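Long-range contacts in putative oxidoreductase (Klebsiella pneumoniae subsp. pneumoniae MGH 78578, PDB 3E82), which probably acts as a nucleotide-dependent oxidoreductase of the Gfo/Idh/MocA family, its substrate and reaction not being established: residues F22-L26 against V123-R127; L35-R41 against V53-P59; F100-M104 against A323-A328; M104-R108 against D346-E351. One frame throughout, in Å; residues are numbered along the deposited sequence.

Contact 1: F22-L26 against V123-R127; sequences FHAPL and VFHNR
Phe124 and His23 meet in an edge-to-face pair and, with Phe22, make up most of the contact between helix 17-28 and the loop that leaves strand 121-123. The imidazole comes edge first onto the face of the phenyl ring, the planes inclined at 50° and the centroids 4.4 Å apart. Its leading atom is CE1, set over the middle of the Phe124 ring and 3.6 Å from Phe124 CD2. The other face of that ring is backed by CB of Asn126, from its own loop, and its rim takes Leu26, whose CD1 lies 3.8 Å from Phe124 CZ. Phe124 gets there because its CG stands anti to the backbone N (chi1 -163°), which sends the ring toward the helix.

Phe22 sits at the margin: its CD1 approaches Phe124 CE2 at 4.3 Å, while CE1 is 3.9 Å from Asn126 ND2, the ring and amide planes being steeply inclined. The polar ends are held elsewhere, His23 ND1 by Tyr303 and NE2 by Asp97, and Asn126 ND2 by Gln299. With both nitrogens engaged, the imidazole is fixed in rotation, and its CE1 side is left for the aromatic face. Inverse gamma turns centred on Phe124 and His125 fold the loop. Helix 17-28 follows strand 8-13 through a glycine-rich turn that fits the GxGxxG pattern of Rossmann folds, and the contact joins this first helix to the loop beyond the last strand of the parallel sheet.

Contact 2: L35-R41 against V53-P59; sequences LAFVASR and VTVIASP
Strands 35-39 and 54-56 run parallel, their axes 4.6 Å apart at closest approach and their directions 32° apart, with Phe37 beside Thr54, Val38 beside Val55 and Ala39 beside Ile56. Four backbone bonds tie them in the staggered parallel pattern. Val38 gives its N-H to Thr54 O (3.0 Å) and receives that of Ile56 on its O. Thr54 N binds Ala36 O, and Ser40 N closes the ladder on Ile56 O with a more bent bond, 139° at the hydrogen. Between these rungs Ala39 CA comes within 3.0 Å of Ile56 O in a CA-H...O contact.

On the face bearing Phe37 and Ala39, the phenyl ring lies alongside Thr54, Phe37 CD1 being 3.7 Å from Thr54 CB, and Ile56 CD1 also reaches Phe37 CD1. A water bridges Ala36 O and Thr54 OG1. On the other face Val38 CG2 meets Val53 CG2 at 4.0 Å, the two side chains crossing at about a right angle. Past the strand ends, the Arg41 chain bends about its CB-CG bond (chi2 -64°), which brings its guanidinium back across the turn: Ala57 O lies over one face, and Arg41 NH1 is 3.6 Å from Ala57 CB.

The pair belongs to a right-handed beta-alpha-beta crossover through helix 43-49, whose Val46 packs on Val38, Val53 and Val55. Strand 54-56 is outermost in the parallel sheet, strand 8-13 flanks 33-39 on its other side, and helix 59-64 touches Ala39 and Ile56.

Contact 3: F100-M104 against A323-A328; sequences FTLDM and ALAVMA
A bend at the last torsion of each of two selenomethionines brings Met104 and Met327 into their partners. In Met327 the chain runs straight to SE and then turns (chi3 56°), which lays CE against the backbone where helix 104-116 begins, 3.4 Å from Asp103 C. In Met104 the corresponding turn (chi3 76°) directs CE onto helix 320-339, where it meets Leu324 CD1 at 3.6 Å and Ala328 CB at 3.7 Å. The two chains slide past each other in opposite directions, with Met104 CG 3.6 Å from Met327 CE, so each chain lies against the other's segment.

Phe100 extends the apolar patch toward the start of the segment 323-328. Its CD1 lies 3.9 Å from Ala323 CB, while the selenium of Met327 stands 5.4 Å from the ring centroid in an oblique Met-aromatic contact. Thr101 crosses Met327 at about a right angle, its OG1 3.7 Å from SE. That hydroxyl donates to Asp103 O at 2.7 Å, a bond that closes the loop on itself, while the carboxylate of Asp103 turns to Glu106 N and N-caps the helix.

No hydrogen bond crosses between the segments, so what joins them is dispersion among methyl groups, selenium and a ring. The Thr101 hydroxyl and the Asp103 carboxylate spend their bonds within the loop and on the helix it starts, and the surface turned to helix 320-339 is largely apolar.

Contact 4: M104-R108 against D346-E351; sequences MQEAR and DLSDDE
Glu351 OE1 accepts two N-H groups, one from Arg108 NH2 at 2.9 Å and one from Ser348 N at 2.8 Å. The arginine comes in the plane of its guanidinium and uses the syn lone pair, whereas Ser348 N arrives from above the carboxylate. Beside it, Glu351 OE2 takes Arg108 NE at 2.6 Å, also on its syn side, and the two flat groups are nearly coplanar, 13° apart. The result is a side-on, two-nitrogen salt bridge. Arg108 can present that edge because its chain is extended from CG to NE.

Arg108 NH2 has a second acceptor, the carbonyl O of Asp346 at 2.7 Å, close to the guanidinium plane. Arg108 NH1 holds a water that donates to Asp346 OD2, and so links the two residues again. Ser348 and Glu351 form a capping box, the serine OG receiving Glu351 N at 3.2 Å. Next to this polar cluster Met104 CE touches Leu347 CD2 at 3.9 Å.

Arg108 is thus held flat by bonds along its edge, and Glu351 serves both as its counter-ion and as part of the cap of helix 349-356. Arg108 and the N-H of Ser348 would be expected to favour an ionised Glu351, fastening the start of this C-terminal helix to helix 104-116.

How the contacts relate
Contacts 3 and 4 are neighbours, their centres 8 Å apart: they share Met104, and Leu324 CD2 of contact 3 lies 3.3 Å from Glu351 OE2 of contact 4, so an apolar layer passes directly into a salt bridge. Contact 1 reaches contact 3 through Val123, whose CG2 packs on Ala323 CB at 3.4 Å, although their centres are 18 Å apart. Contact 2 lies at the far edge of the parallel sheet, about 33 Å from contact 4 between centres; it touches contact 1 through Ala24 CA and Leu35 CD2. Contact 1 adjoins the glycine-rich turn, which in this family probably binds a dinucleotide, while contact 3 joins the Rossmann-type part to helix 320-339.

Contact 1: F22-L26 against V123-R127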
loop_
_atom_site.group_PDB
_atom_site.type_symbol
_atom_site.label_atom_id
_atom_site.label_comp_id
_atom_site.label_asym_id
_atom_site.label_seq_id
_atom_site.Cartn_x
_atom_site.Cartn_y
_atom_site.Cartn_z
ATOM N N PHE B 22 -24.987 13.917 13.621
ATOM C CA PHE B 22 -25.288 12.534 13.259
ATOM C C PHE B 22 -26.525 11.917 13.909
ATOM O O PHE B 22 -27.567 11.756 13.271
ATOM C CB PHE B 22 -24.078 11.645 13.585
ATOM C CG PHE B 22 -22.957 11.752 12.593
ATOM C CD1 PHE B 22 -22.756 10.747 11.640
ATOM C CD2 PHE B 22 -22.111 12.857 12.598
ATOM C CE1 PHE B 22 -21.719 10.846 10.703
ATOM C CE2 PHE B 22 -21.071 12.970 11.665
ATOM C CZ PHE B 22 -20.876 11.962 10.718
ATOM N N HIS B 23 -26.392 11.581 15.187
ATOM C CA HIS B 23 -27.447 10.919 15.936
ATOM C C HIS B 23 -28.850 11.507 15.913
ATOM O O HIS B 23 -29.799 10.805 15.559
ATOM C CB HIS B 23 -26.979 10.719 17.369
ATOM C CG HIS B 23 -25.757 9.862 17.472
ATOM N ND1 HIS B 23 -25.750 8.532 17.108
ATOM C CD2 HIS B 23 -24.499 10.149 17.876
ATOM C CE1 HIS B 23 -24.539 8.037 17.284
ATOM N NE2 HIS B 23 -23.761 8.997 17.749
ATOM N N ALA B 24 -29.001 12.777 16.277
ATOM C CA ALA B 24 -30.335 13.369 16.278
ATOM C C ALA B 24 -31.031 13.256 14.918
ATOM O O ALA B 24 -32.169 12.784 14.841
ATOM C CB ALA B 24 -30.273 14.822 16.721
ATOM N N PRO B 25 -30.363 13.683 13.827
ATOM C CA PRO B 25 -30.965 13.610 12.485
ATOM C C PRO B 25 -31.296 12.193 12.023
ATOM O O PRO B 25 -32.361 11.942 11.454
ATOM C CB PRO B 25 -29.907 14.267 11.597
ATOM C CG PRO B 25 -29.278 15.273 12.533
ATOM C CD PRO B 25 -29.105 14.447 13.784
ATOM N N LEU B 26 -30.373 11.268 12.259
ATOM C CA LEU B 26 -30.583 9.884 11.868
ATOM C C LEU B 26 -31.754 9.272 12.648
ATOM O O LEU B 26 -32.688 8.724 12.058
ATOM C CB LEU B 26 -29.303 9.079 12.110
ATOM C CG LEU B 26 -28.120 9.419 11.190
ATOM C CD1 LEU B 26 -26.839 8.766 11.716
ATOM C CD2 LEU B 26 -28.433 8.946 9.766
ATOM N N VAL B 123 -22.192 -0.596 19.367
ATOM C CA VAL B 123 -21.261 0.503 19.153
ATOM C C VAL B 123 -21.573 1.075 17.772
ATOM O O VAL B 123 -21.881 0.326 16.845
ATOM C CB VAL B 123 -19.792 0.015 19.212
ATOM C CG1 VAL B 123 -18.843 1.184 18.969
ATOM C CG2 VAL B 123 -19.515 -0.628 20.570
ATOM N N PHE B 124 -21.478 2.396 17.641
ATOM C CA PHE B 124 -21.814 3.081 16.397
ATOM C C PHE B 124 -20.846 2.890 15.227
ATOM O O PHE B 124 -20.197 3.837 14.790
ATOM C CB PHE B 124 -22.015 4.582 16.682
ATOM C CG PHE B 124 -22.752 5.339 15.591
ATOM C CD1 PHE B 124 -24.010 4.921 15.144
ATOM C CD2 PHE B 124 -22.208 6.500 15.050
ATOM C CE1 PHE B 124 -24.714 5.658 14.170
ATOM C CE2 PHE B 124 -22.901 7.243 14.077
ATOM C CZ PHE B 124 -24.151 6.824 13.637
ATOM N N HIS B 125 -20.737 1.659 14.736
ATOM C CA HIS B 125 -19.905 1.379 13.564
ATOM C C HIS B 125 -20.913 1.604 12.449
ATOM O O HIS B 125 -21.592 0.686 11.987
ATOM C CB HIS B 125 -19.404 -0.059 13.592
ATOM C CG HIS B 125 -18.228 -0.258 14.497
ATOM N ND1 HIS B 125 -17.027 0.392 14.306
ATOM C CD2 HIS B 125 -18.056 -1.049 15.583
ATOM C CE1 HIS B 125 -16.166 0.008 15.231
ATOM N NE2 HIS B 125 -16.765 -0.867 16.018
ATOM N N ASN B 126 -21.002 2.862 12.048
ATOM C CA ASN B 126 -21.972 3.327 11.074
ATOM C C ASN B 126 -21.533 3.364 9.620
ATOM O O ASN B 126 -22.219 3.967 8.796
ATOM C CB ASN B 126 -22.411 4.733 11.489
ATOM C CG ASN B 126 -21.298 5.758 11.332
ATOM O OD1 ASN B 126 -20.135 5.480 11.634
ATOM N ND2 ASN B 126 -21.650 6.946 10.865
ATOM N N ARG B 127 -20.425 2.718 9.282
ATOM C CA ARG B 127 -19.948 2.787 7.904
ATOM C C ARG B 127 -20.189 1.528 7.069
ATOM O O ARG B 127 -19.700 1.421 5.942
ATOM C CB ARG B 127 -18.456 3.150 7.902
ATOM C CG ARG B 127 -18.076 4.313 8.842
ATOM C CD ARG B 127 -18.761 5.630 8.471
ATOM N NE ARG B 127 -18.394 6.084 7.132
ATOM C CZ ARG B 127 -17.279 6.751 6.835
ATOM N NH1 ARG B 127 -16.410 7.064 7.790
ATOM N NH2 ARG B 127 -17.021 7.085 5.576
#

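Contact 2: L35-R41 against V53-P59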
loop_
_atom_site.group_PDB
_atom_site.type_symbol
_atom_site.label_atom_id
_atom_site.label_comp_id
_atom_site.label_asym_id
_atom_site.label_seq_id
_atom_site.Cartn_x
_atom_site.Cartn_y
_atom_site.Cartn_z
ATOM N N LEU B 35 -36.865 10.216 19.827
ATOM C CA LEU B 35 -35.859 10.962 20.574
ATOM C C LEU B 35 -36.644 11.870 21.527
ATOM O O LEU B 35 -37.116 12.939 21.135
ATOM C CB LEU B 35 -35.007 11.803 19.622
ATOM C CG LEU B 35 -33.937 12.684 20.277
ATOM C CD1 LEU B 35 -33.072 11.863 21.228
ATOM C CD2 LEU B 35 -33.086 13.320 19.187
ATOM N N ALA B 36 -36.784 11.430 22.775
ATOM C CA ALA B 36 -37.553 12.164 23.778
ATOM C C ALA B 36 -36.711 12.978 24.748
ATOM O O ALA B 36 -37.194 13.961 25.321
ATOM C CB ALA B 36 -38.421 11.190 24.557
ATOM N N PHE B 37 -35.462 12.569 24.945
ATOM C CA PHE B 37 -34.578 13.273 25.868
ATOM C C PHE B 37 -33.195 13.554 25.281
ATOM O O PHE B 37 -32.675 12.783 24.477
ATOM C CB PHE B 37 -34.396 12.456 27.153
ATOM C CG PHE B 37 -35.679 12.144 27.869
ATOM C CD1 PHE B 37 -36.248 13.063 28.748
ATOM C CD2 PHE B 37 -36.319 10.925 27.663
ATOM C CE1 PHE B 37 -37.436 12.769 29.413
ATOM C CE2 PHE B 37 -37.506 10.620 28.319
ATOM C CZ PHE B 37 -38.068 11.542 29.198
ATOM N N VAL B 38 -32.612 14.669 25.700
ATOM C CA VAL B 38 -31.272 15.056 25.289
ATOM C C VAL B 38 -30.575 15.577 26.547
ATOM O O VAL B 38 -31.075 16.498 27.201
ATOM C CB VAL B 38 -31.293 16.171 24.204
ATOM C CG1 VAL B 38 -29.885 16.712 23.979
ATOM C CG2 VAL B 38 -31.839 15.618 22.894
ATOM N N ALA B 39 -29.454 14.961 26.916
ATOM C CA ALA B 39 -28.717 15.420 28.090
ATOM C C ALA B 39 -27.662 16.405 27.598
ATOM O O ALA B 39 -26.787 16.051 26.795
ATOM C CB ALA B 39 -28.063 14.255 28.819
ATOM N N SER B 40 -27.778 17.646 28.061
ATOM C CA SER B 40 -26.863 18.710 27.684
ATOM C C SER B 40 -27.010 19.864 28.668
ATOM O O SER B 40 -28.111 20.138 29.154
ATOM C CB SER B 40 -27.177 19.201 26.269
ATOM O OG SER B 40 -26.416 20.357 25.940
ATOM N N ARG B 41 -25.895 20.530 28.952
ATOM C CA ARG B 41 -25.863 21.660 29.878
ATOM C C ARG B 41 -26.362 22.937 29.212
ATOM O O ARG B 41 -26.535 23.958 29.882
ATOM C CB ARG B 41 -24.434 21.898 30.381
ATOM C CG ARG B 41 -23.829 20.755 31.165
ATOM C CD ARG B 41 -24.592 20.503 32.447
ATOM N NE ARG B 41 -24.057 19.359 33.188
ATOM C CZ ARG B 41 -24.504 18.968 34.380
ATOM N NH1 ARG B 41 -25.494 19.632 34.971
ATOM N NH2 ARG B 41 -23.971 17.907 34.974
ATOM N N VAL B 53 -38.075 18.672 22.387
ATOM C CA VAL B 53 -37.484 17.551 23.107
ATOM C C VAL B 53 -37.244 17.972 24.565
ATOM O O VAL B 53 -37.085 19.161 24.854
ATOM C CB VAL B 53 -36.145 17.108 22.453
ATOM C CG1 VAL B 53 -35.024 18.070 22.826
ATOM C CG2 VAL B 53 -35.806 15.697 22.877
ATOM N N THR B 54 -37.241 17.013 25.484
ATOM C CA THR B 54 -37.002 17.332 26.894
ATOM C C THR B 54 -35.499 17.299 27.194
ATOM O O THR B 54 -34.842 16.277 26.991
ATOM C CB THR B 54 -37.702 16.328 27.830
ATOM O OG1 THR B 54 -39.105 16.309 27.548
ATOM C CG2 THR B 54 -37.490 16.718 29.284
ATOM N N VAL B 55 -34.951 18.411 27.677
ATOM C CA VAL B 55 -33.524 18.462 27.979
ATOM C C VAL B 55 -33.234 18.237 29.454
ATOM O O VAL B 55 -33.804 18.907 30.315
ATOM C CB VAL B 55 -32.907 19.815 27.584
ATOM C CG1 VAL B 55 -31.410 19.799 27.874
ATOM C CG2 VAL B 55 -33.164 20.103 26.120
ATOM N N ILE B 56 -32.347 17.290 29.746
ATOM C CA ILE B 56 -31.962 17.008 31.121
ATOM C C ILE B 56 -30.496 17.392 31.278
ATOM O O ILE B 56 -29.631 16.893 30.554
ATOM C CB ILE B 56 -32.138 15.523 31.474
ATOM C CG1 ILE B 56 -33.613 15.132 31.369
ATOM C CG2 ILE B 56 -31.620 15.258 32.881
ATOM C CD1 ILE B 56 -33.879 13.682 31.738
ATOM N N ALA B 57 -30.222 18.278 32.229
ATOM C CA ALA B 57 -28.868 18.759 32.469
ATOM C C ALA B 57 -27.820 17.674 32.696
ATOM O O ALA B 57 -26.813 17.637 31.990
ATOM C CB ALA B 57 -28.868 19.738 33.643
ATOM N N SER B 58 -28.038 16.788 33.664
ATOM C CA SER B 58 -27.045 15.751 33.939
ATOM C C SER B 58 -27.237 14.434 33.192
ATOM O O SER B 58 -28.353 13.914 33.085
ATOM C CB SER B 58 -26.979 15.452 35.437
ATOM O OG SER B 58 -28.110 14.711 35.848
ATOM N N PRO B 59 -26.128 13.866 32.685
ATOM C CA PRO B 59 -26.110 12.602 31.942
ATOM C C PRO B 59 -26.680 11.463 32.784
ATOM O O PRO B 59 -27.474 10.658 32.302
ATOM C CB PRO B 59 -24.626 12.398 31.642
ATOM C CG PRO B 59 -24.091 13.791 31.592
ATOM C CD PRO B 59 -24.774 14.443 32.763
HETATM O O HOH W 1 -39.512 13.947 26.670
#

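Contact 3: F100-M104 against A323-A328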
loop_
_atom_site.group_PDB
_atom_site.type_symbol
_atom_site.label_atom_id
_atom_site.label_comp_id
_atom_site.label_asym_id
_atom_site.label_seq_id
_atom_site.Cartn_x
_atom_site.Cartn_y
_atom_site.Cartn_z
ATOM N N PHE B 100 -15.735 2.720 21.725
ATOM C CA PHE B 100 -16.515 1.868 22.613
ATOM C C PHE B 100 -16.084 2.167 24.057
ATOM O O PHE B 100 -16.880 2.622 24.878
ATOM C CB PHE B 100 -16.232 0.405 22.255
ATOM C CG PHE B 100 -17.037 -0.597 23.034
ATOM C CD1 PHE B 100 -16.739 -1.953 22.942
ATOM C CD2 PHE B 100 -18.072 -0.197 23.875
ATOM C CE1 PHE B 100 -17.455 -2.897 23.679
ATOM C CE2 PHE B 100 -18.790 -1.131 24.613
ATOM C CZ PHE B 100 -18.480 -2.480 24.516
ATOM N N THR B 101 -14.815 1.892 24.340
ATOM C CA THR B 101 -14.207 2.131 25.643
ATOM C C THR B 101 -12.779 2.597 25.360
ATOM O O THR B 101 -12.371 2.701 24.195
ATOM C CB THR B 101 -14.137 0.843 26.497
ATOM O OG1 THR B 101 -13.410 -0.163 25.782
ATOM C CG2 THR B 101 -15.536 0.335 26.832
ATOM N N LEU B 102 -12.010 2.870 26.410
ATOM C CA LEU B 102 -10.640 3.319 26.203
ATOM C C LEU B 102 -9.650 2.159 26.205
ATOM O O LEU B 102 -8.542 2.292 25.692
ATOM C CB LEU B 102 -10.268 4.378 27.243
ATOM C CG LEU B 102 -11.145 5.634 27.139
ATOM C CD1 LEU B 102 -10.654 6.689 28.118
ATOM C CD2 LEU B 102 -11.099 6.181 25.711
ATOM N N ASP B 103 -10.041 1.023 26.782
ATOM C CA ASP B 103 -9.180 -0.156 26.780
ATOM C C ASP B 103 -10.020 -1.412 26.652
ATOM O O ASP B 103 -11.227 -1.387 26.894
ATOM C CB ASP B 103 -8.267 -0.229 28.021
ATOM C CG ASP B 103 -9.015 -0.524 29.316
ATOM O OD1 ASP B 103 -10.142 -1.065 29.287
ATOM O OD2 ASP B 103 -8.442 -0.228 30.388
HETATM N N MSE B 104 -9.388 -2.516 26.280
HETATM C CA MSE B 104 -10.126 -3.751 26.077
HETATM C C MSE B 104 -10.751 -4.426 27.289
HETATM O O MSE B 104 -11.822 -5.023 27.170
HETATM C CB MSE B 104 -9.261 -4.732 25.298
HETATM C CG MSE B 104 -9.003 -4.229 23.887
HETATM SE SE MSE B 104 -8.035 -5.495 22.824
HETATM C CE MSE B 104 -9.486 -6.737 22.457
ATOM N N ALA B 323 -17.045 -4.918 17.958
ATOM C CA ALA B 323 -16.368 -3.659 18.239
ATOM C C ALA B 323 -15.070 -4.006 18.963
ATOM O O ALA B 323 -14.052 -3.335 18.790
ATOM C CB ALA B 323 -17.243 -2.759 19.113
ATOM N N LEU B 324 -15.113 -5.061 19.773
ATOM C CA LEU B 324 -13.933 -5.518 20.505
ATOM C C LEU B 324 -12.864 -5.998 19.503
ATOM O O LEU B 324 -11.663 -5.787 19.703
ATOM C CB LEU B 324 -14.316 -6.671 21.447
ATOM C CG LEU B 324 -13.217 -7.246 22.356
ATOM C CD1 LEU B 324 -12.904 -6.259 23.471
ATOM C CD2 LEU B 324 -13.678 -8.579 22.958
ATOM N N ALA B 325 -13.313 -6.649 18.432
ATOM C CA ALA B 325 -12.417 -7.153 17.396
ATOM C C ALA B 325 -11.689 -5.986 16.718
ATOM O O ALA B 325 -10.500 -6.060 16.468
ATOM C CB ALA B 325 -13.213 -7.949 16.362
ATOM N N VAL B 326 -12.419 -4.912 16.423
ATOM C CA VAL B 326 -11.824 -3.728 15.798
ATOM C C VAL B 326 -10.753 -3.172 16.733
ATOM O O VAL B 326 -9.651 -2.828 16.305
ATOM C CB VAL B 326 -12.886 -2.638 15.548
ATOM C CG1 VAL B 326 -12.209 -1.305 15.189
ATOM C CG2 VAL B 326 -13.825 -3.081 14.438
HETATM N N MSE B 327 -11.082 -3.096 18.023
HETATM C CA MSE B 327 -10.138 -2.578 19.005
HETATM C C MSE B 327 -8.882 -3.443 19.031
HETATM O O MSE B 327 -7.773 -2.932 19.133
HETATM C CB MSE B 327 -10.777 -2.539 20.402
HETATM C CG MSE B 327 -11.844 -1.465 20.574
HETATM SE SE MSE B 327 -12.504 -1.398 22.417
HETATM C CE MSE B 327 -10.799 -1.115 23.307
ATOM N N ALA B 328 -9.063 -4.753 18.917
ATOM C CA ALA B 328 -7.934 -5.675 18.936
ATOM C C ALA B 328 -6.984 -5.402 17.772
ATOM O O ALA B 328 -5.764 -5.348 17.949
ATOM C CB ALA B 328 -8.432 -7.104 18.881
#

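Contact 4: M104-R108 against D346-E351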
loop_
_atom_site.group_PDB
_atom_site.type_symbol
_atom_site.label_atom_id
_atom_site.label_comp_id
_atom_site.label_asym_id
_atom_site.label_seq_id
_atom_site.Cartn_x
_atom_site.Cartn_y
_atom_site.Cartn_z
HETATM N N MSE B 104 -9.388 -2.516 26.280
HETATM C CA MSE B 104 -10.126 -3.751 26.077
HETATM C C MSE B 104 -10.751 -4.426 27.289
HETATM O O MSE B 104 -11.822 -5.023 27.170
HETATM C CB MSE B 104 -9.261 -4.732 25.298
HETATM C CG MSE B 104 -9.003 -4.229 23.887
HETATM SE SE MSE B 104 -8.035 -5.495 22.824
HETATM C CE MSE B 104 -9.486 -6.737 22.457
ATOM N N GLN B 105 -10.120 -4.338 28.457
ATOM C CA GLN B 105 -10.736 -4.985 29.606
ATOM C C GLN B 105 -12.098 -4.354 29.929
ATOM O O GLN B 105 -13.048 -5.069 30.222
ATOM C CB GLN B 105 -9.806 -4.975 30.840
ATOM C CG GLN B 105 -9.719 -3.694 31.634
ATOM C CD GLN B 105 -9.164 -3.927 33.053
ATOM O OE1 GLN B 105 -8.123 -4.561 33.232
ATOM N NE2 GLN B 105 -9.863 -3.408 34.056
ATOM N N GLU B 106 -12.213 -3.030 29.847
ATOM C CA GLU B 106 -13.496 -2.397 30.136
ATOM C C GLU B 106 -14.512 -2.778 29.063
ATOM O O GLU B 106 -15.693 -2.961 29.360
ATOM C CB GLU B 106 -13.362 -0.875 30.221
ATOM C CG GLU B 106 -12.347 -0.417 31.265
ATOM C CD GLU B 106 -12.824 0.775 32.084
ATOM O OE1 GLU B 106 -13.520 1.655 31.527
ATOM O OE2 GLU B 106 -12.487 0.835 33.290
ATOM N N ALA B 107 -14.060 -2.908 27.818
ATOM C CA ALA B 107 -14.973 -3.308 26.750
ATOM C C ALA B 107 -15.520 -4.691 27.123
ATOM O O ALA B 107 -16.722 -4.933 27.074
ATOM C CB ALA B 107 -14.234 -3.373 25.414
ATOM N N ARG B 108 -14.632 -5.597 27.516
ATOM C CA ARG B 108 -15.062 -6.943 27.882
ATOM C C ARG B 108 -16.009 -6.916 29.072
ATOM O O ARG B 108 -16.959 -7.701 29.134
ATOM C CB ARG B 108 -13.855 -7.832 28.197
ATOM C CG ARG B 108 -13.046 -8.192 26.965
ATOM C CD ARG B 108 -11.999 -9.267 27.238
ATOM N NE ARG B 108 -11.434 -9.772 25.988
ATOM C CZ ARG B 108 -10.267 -9.396 25.475
ATOM N NH1 ARG B 108 -9.512 -8.507 26.107
ATOM N NH2 ARG B 108 -9.865 -9.891 24.309
ATOM N N ASP B 346 -5.386 -10.046 20.379
ATOM C CA ASP B 346 -5.597 -10.475 21.756
ATOM C C ASP B 346 -7.079 -10.685 22.058
ATOM O O ASP B 346 -7.704 -9.883 22.756
ATOM C CB ASP B 346 -4.997 -9.455 22.729
ATOM C CG ASP B 346 -5.037 -9.933 24.172
ATOM O OD1 ASP B 346 -5.243 -11.150 24.399
ATOM O OD2 ASP B 346 -4.852 -9.090 25.080
ATOM N N LEU B 347 -7.626 -11.770 21.514
ATOM C CA LEU B 347 -9.028 -12.146 21.695
ATOM C C LEU B 347 -9.050 -13.590 22.195
ATOM O O LEU B 347 -8.240 -14.411 21.768
ATOM C CB LEU B 347 -9.787 -12.068 20.365
ATOM C CG LEU B 347 -9.865 -10.735 19.611
ATOM C CD1 LEU B 347 -10.411 -10.954 18.191
ATOM C CD2 LEU B 347 -10.753 -9.776 20.384
ATOM N N SER B 348 -9.974 -13.899 23.099
ATOM C CA SER B 348 -10.082 -15.242 23.647
ATOM C C SER B 348 -10.693 -16.223 22.645
ATOM O O SER B 348 -11.217 -15.827 21.605
ATOM C CB SER B 348 -10.936 -15.212 24.908
ATOM O OG SER B 348 -12.269 -14.859 24.598
ATOM N N ASP B 349 -10.625 -17.509 22.965
ATOM C CA ASP B 349 -11.182 -18.527 22.086
ATOM C C ASP B 349 -12.685 -18.368 21.939
ATOM O O ASP B 349 -13.227 -18.536 20.852
ATOM C CB ASP B 349 -10.854 -19.914 22.623
ATOM C CG ASP B 349 -9.385 -20.240 22.507
ATOM O OD1 ASP B 349 -8.917 -20.481 21.374
ATOM O OD2 ASP B 349 -8.693 -20.237 23.546
ATOM N N ASP B 350 -13.360 -18.035 23.034
ATOM C CA ASP B 350 -14.802 -17.856 22.984
ATOM C C ASP B 350 -15.172 -16.625 22.154
ATOM O O ASP B 350 -16.206 -16.606 21.480
ATOM C CB ASP B 350 -15.377 -17.744 24.401
ATOM C CG ASP B 350 -15.169 -19.015 25.219
ATOM O OD1 ASP B 350 -15.018 -20.102 24.613
ATOM O OD2 ASP B 350 -15.165 -18.931 26.468
ATOM N N GLU B 351 -14.332 -15.597 22.199
ATOM C CA GLU B 351 -14.599 -14.395 21.420
ATOM C C GLU B 351 -14.411 -14.721 19.938
ATOM O O GLU B 351 -15.189 -14.282 19.090
ATOM C CB GLU B 351 -13.671 -13.259 21.869
ATOM C CG GLU B 351 -14.039 -12.733 23.256
ATOM C CD GLU B 351 -12.973 -11.862 23.890
ATOM O OE1 GLU B 351 -11.818 -11.862 23.407
ATOM O OE2 GLU B 351 -13.291 -11.187 24.895
HETATM O O HOH W 2 -6.895 -7.555 25.285
#